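Local coordinates for tetratricopeptide repeat domain protein (Salinibacter ruber, PDB 3MA5), which is of unknown function; this piece of a longer protein carries tetratricopeptide repeats, helical hairpins that in related proteins commonly serve as scaffolds for binding other proteins, at residues E31-T36 against V41-H46. Numbering follows the deposited sequence.
Sequences EELVET and VGTYYH
Val34 and Thr43 meet through their methyl groups where the end of helix 23-36 passes residues 41-46. CG2 of Val34 lies 3.5 Å from CG2 of Thr43, and the CA atoms of these two residues, 6.6 Å apart, are the nearest pair of the two backbones. Threonine suits this place because its two branches can do different work. With CG2 anti to the backbone N and OG1 beside that N (chi1 -42°), the methyl turns to Val34 and Leu33 while the hydroxyl makes a weak hydrogen bond to the carbonyl O of Tyr40, in the linker between the helices. Leu33 closes in on the same threonine: its CD1 lies 3.7 Å from Thr43 OG1, and its CB packs against the threonine methyl. The leucine is buried, and on the side of helix 7-19 it rests on Arg10 and Tyr11.

With CG of Tyr44 beside the backbone N (chi1 -59°), the ring extends from a bond that runs across the contact, bringing its far end to Val34. Val34 CG2 sits 4.2 Å above the plane of the Tyr44 ring, displaced toward the rim. The same valine methyl thus serves both Thr43 and the aromatic ring, a job suited to a compact, beta-branched side chain. The tyrosine also packs on Pro38 and Leu83.

The two short helical segments run roughly antiparallel, at 145°, with axes 9.5 Å apart. If the predicted repeat limits hold, the contact joins the second helix of one TPR unit to the first helix of the next, across a short linker. No hydrogen bond or salt bridge spans the segments; their mutual packing therefore rests on shape and apolar burial, with the Thr43 hydroxyl making only a weak bond, to Tyr40 O.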
ATOM      1  N   GLU A  31       6.743   0.617   4.283  1.00 81.49           N
ATOM      2  CA  GLU A  31       6.420   1.297   5.537  1.00 81.28           C
ATOM      3  C   GLU A  31       7.181   2.595   5.665  1.00 81.18           C
ATOM      4  O   GLU A  31       6.638   3.603   6.129  1.00 79.53           O
ATOM      5  CB  GLU A  31       6.746   0.398   6.733  1.00 78.76           C
ATOM      6  CG  GLU A  31       5.523  -0.206   7.402  1.00 81.16           C
ATOM      7  CD  GLU A  31       5.868  -1.441   8.220  1.00 85.09           C
ATOM      8  OE1 GLU A  31       6.947  -1.438   8.843  1.00 81.91           O
ATOM      9  OE2 GLU A  31       5.068  -2.407   8.245  1.00 80.75           O
ATOM     10  N   GLU A  32       8.441   2.545   5.252  1.00 79.57           N
ATOM     11  CA  GLU A  32       9.353   3.681   5.280  1.00 82.51           C
ATOM     12  C   GLU A  32       8.799   4.791   4.374  1.00 86.21           C
ATOM     13  O   GLU A  32       8.636   5.944   4.785  1.00 84.39           O
ATOM     14  CB  GLU A  32      10.694   3.177   4.778  1.00 80.08           C
ATOM     15  CG  GLU A  32      11.817   4.154   4.725  1.00 85.95           C
ATOM     16  CD  GLU A  32      12.970   3.563   3.932  1.00102.64           C
ATOM     17  OE1 GLU A  32      12.737   3.252   2.733  1.00104.17           O
ATOM     18  OE2 GLU A  32      14.086   3.393   4.493  1.00105.40           O
ATOM     19  N   LEU A  33       8.497   4.408   3.139  1.00 82.91           N
ATOM     20  CA  LEU A  33       7.929   5.297   2.137  1.00 79.05           C
ATOM     21  C   LEU A  33       6.686   5.971   2.631  1.00 80.27           C
ATOM     22  O   LEU A  33       6.458   7.133   2.365  1.00 85.91           O
ATOM     23  CB  LEU A  33       7.524   4.508   0.912  1.00 83.24           C
ATOM     24  CG  LEU A  33       8.437   4.479  -0.290  1.00 80.83           C
ATOM     25  CD1 LEU A  33       7.789   3.596  -1.327  1.00 79.95           C
ATOM     26  CD2 LEU A  33       8.648   5.880  -0.815  1.00 78.54           C
ATOM     27  N   VAL A  34       5.849   5.216   3.317  1.00 76.07           N
ATOM     28  CA  VAL A  34       4.610   5.767   3.813  1.00 74.82           C
ATOM     29  C   VAL A  34       4.796   6.874   4.852  1.00 84.60           C
ATOM     30  O   VAL A  34       3.936   7.745   4.995  1.00 88.90           O
ATOM     31  CB  VAL A  34       3.706   4.645   4.344  1.00 78.88           C
ATOM     32  CG1 VAL A  34       2.691   5.187   5.315  1.00 75.88           C
ATOM     33  CG2 VAL A  34       2.968   4.020   3.173  1.00 81.63           C
ATOM     34  N   GLU A  35       5.916   6.865   5.566  1.00 87.64           N
ATOM     35  CA  GLU A  35       6.141   7.899   6.561  1.00 87.14           C
ATOM     36  C   GLU A  35       7.054   9.011   6.053  1.00 86.89           C
ATOM     37  O   GLU A  35       6.927  10.158   6.483  1.00 89.70           O
ATOM     38  CB  GLU A  35       6.662   7.285   7.873  1.00 87.42           C
ATOM     39  CG  GLU A  35       7.798   6.296   7.738  1.00 94.76           C
ATOM     40  CD  GLU A  35       7.941   5.390   8.971  1.00105.14           C
ATOM     41  OE1 GLU A  35       7.082   5.484   9.885  1.00104.81           O
ATOM     42  OE2 GLU A  35       8.909   4.581   9.020  1.00101.79           O
ATOM     43  N   THR A  36       7.959   8.690   5.129  1.00 80.51           N
ATOM     44  CA  THR A  36       8.843   9.708   4.573  1.00 82.48           C
ATOM     45  C   THR A  36       8.089  10.537   3.542  1.00 80.36           C
ATOM     46  O   THR A  36       8.099  11.756   3.591  1.00 83.61           O
ATOM     47  CB  THR A  36      10.105   9.093   3.915  1.00 84.23           C
ATOM     48  OG1 THR A  36       9.734   8.146   2.909  1.00 85.55           O
ATOM     49  CG2 THR A  36      10.963   8.414   4.965  1.00 81.61           C
ATOM     50  N   VAL A  41       0.685   8.212  -3.254  1.00 80.53           N
ATOM     51  CA  VAL A  41      -0.408   7.219  -3.292  1.00 76.36           C
ATOM     52  C   VAL A  41      -0.157   5.733  -3.598  1.00 78.67           C
ATOM     53  O   VAL A  41      -0.836   4.863  -3.047  1.00 80.81           O
ATOM     54  CB  VAL A  41      -1.501   7.664  -4.291  1.00 73.28           C
ATOM     55  CG1 VAL A  41      -2.859   7.580  -3.651  1.00 72.91           C
ATOM     56  CG2 VAL A  41      -1.205   9.060  -4.784  1.00 80.95           C
ATOM     57  N   GLY A  42       0.793   5.448  -4.481  1.00 70.00           N
ATOM     58  CA  GLY A  42       1.059   4.080  -4.880  1.00 69.92           C
ATOM     59  C   GLY A  42       1.411   3.062  -3.821  1.00 80.33           C
ATOM     60  O   GLY A  42       1.117   1.861  -3.976  1.00 76.35           O
ATOM     61  N   THR A  43       2.038   3.534  -2.748  1.00 75.78           N
ATOM     62  CA  THR A  43       2.458   2.676  -1.650  1.00 73.35           C
ATOM     63  C   THR A  43       1.320   2.030  -0.878  1.00 70.22           C
ATOM     64  O   THR A  43       1.401   0.877  -0.481  1.00 71.34           O
ATOM     65  CB  THR A  43       3.282   3.459  -0.630  1.00 76.23           C
ATOM     66  OG1 THR A  43       4.183   4.327  -1.310  1.00 69.06           O
ATOM     67  CG2 THR A  43       4.074   2.519   0.250  1.00 73.52           C
ATOM     68  N   TYR A  44       0.252   2.778  -0.666  1.00 64.11           N
ATOM     69  CA  TYR A  44      -0.850   2.272   0.128  1.00 61.70           C
ATOM     70  C   TYR A  44      -1.523   0.998  -0.324  1.00 64.00           C
ATOM     71  O   TYR A  44      -1.921   0.205   0.509  1.00 64.08           O
ATOM     72  CB  TYR A  44      -1.890   3.379   0.330  1.00 66.12           C
ATOM     73  CG  TYR A  44      -1.324   4.591   1.021  1.00 74.81           C
ATOM     74  CD1 TYR A  44      -0.549   5.512   0.323  1.00 73.65           C
ATOM     75  CD2 TYR A  44      -1.510   4.786   2.393  1.00 74.28           C
ATOM     76  CE1 TYR A  44       0.039   6.607   0.978  1.00 75.18           C
ATOM     77  CE2 TYR A  44      -0.934   5.869   3.058  1.00 79.95           C
ATOM     78  CZ  TYR A  44      -0.156   6.774   2.344  1.00 76.85           C
ATOM     79  OH  TYR A  44       0.454   7.826   2.995  1.00 74.69           O
ATOM     80  N   TYR A  45      -1.653   0.786  -1.625  1.00 70.09           N
ATOM     81  CA  TYR A  45      -2.311  -0.429  -2.080  1.00 64.24           C
ATOM     82  C   TYR A  45      -1.467  -1.696  -1.887  1.00 65.42           C
ATOM     83  O   TYR A  45      -1.968  -2.729  -1.456  1.00 64.02           O
ATOM     84  CB  TYR A  45      -2.727  -0.274  -3.544  1.00 57.16           C
ATOM     85  CG  TYR A  45      -3.230  -1.537  -4.173  1.00 60.62           C
ATOM     86  CD1 TYR A  45      -2.343  -2.470  -4.710  1.00 65.71           C
ATOM     87  CD2 TYR A  45      -4.586  -1.839  -4.170  1.00 61.48           C
ATOM     88  CE1 TYR A  45      -2.806  -3.689  -5.228  1.00 67.18           C
ATOM     89  CE2 TYR A  45      -5.059  -3.056  -4.687  1.00 63.73           C
ATOM     90  CZ  TYR A  45      -4.162  -3.977  -5.211  1.00 69.38           C
ATOM     91  OH  TYR A  45      -4.605  -5.183  -5.712  1.00 73.17           O
ATOM     92  N   HIS A  46      -0.189  -1.618  -2.204  1.00 65.74           N
ATOM     93  CA  HIS A  46       0.664  -2.767  -2.046  1.00 68.69           C
ATOM     94  C   HIS A  46       0.981  -3.062  -0.590  1.00 70.43           C
ATOM     95  O   HIS A  46       1.180  -4.219  -0.237  1.00 72.15           O
ATOM     96  CB  HIS A  46       1.959  -2.581  -2.843  1.00 72.84           C
ATOM     97  CG  HIS A  46       1.735  -2.453  -4.317  1.00 79.73           C
ATOM     98  ND1 HIS A  46       1.078  -3.408  -5.053  1.00 77.28           N
ATOM     99  CD2 HIS A  46       2.007  -1.436  -5.177  1.00 80.45           C
ATOM    100  CE1 HIS A  46       0.937  -2.990  -6.297  1.00 79.76           C
ATOM    101  NE2 HIS A  46       1.495  -1.793  -6.394  1.00 83.71           N
TER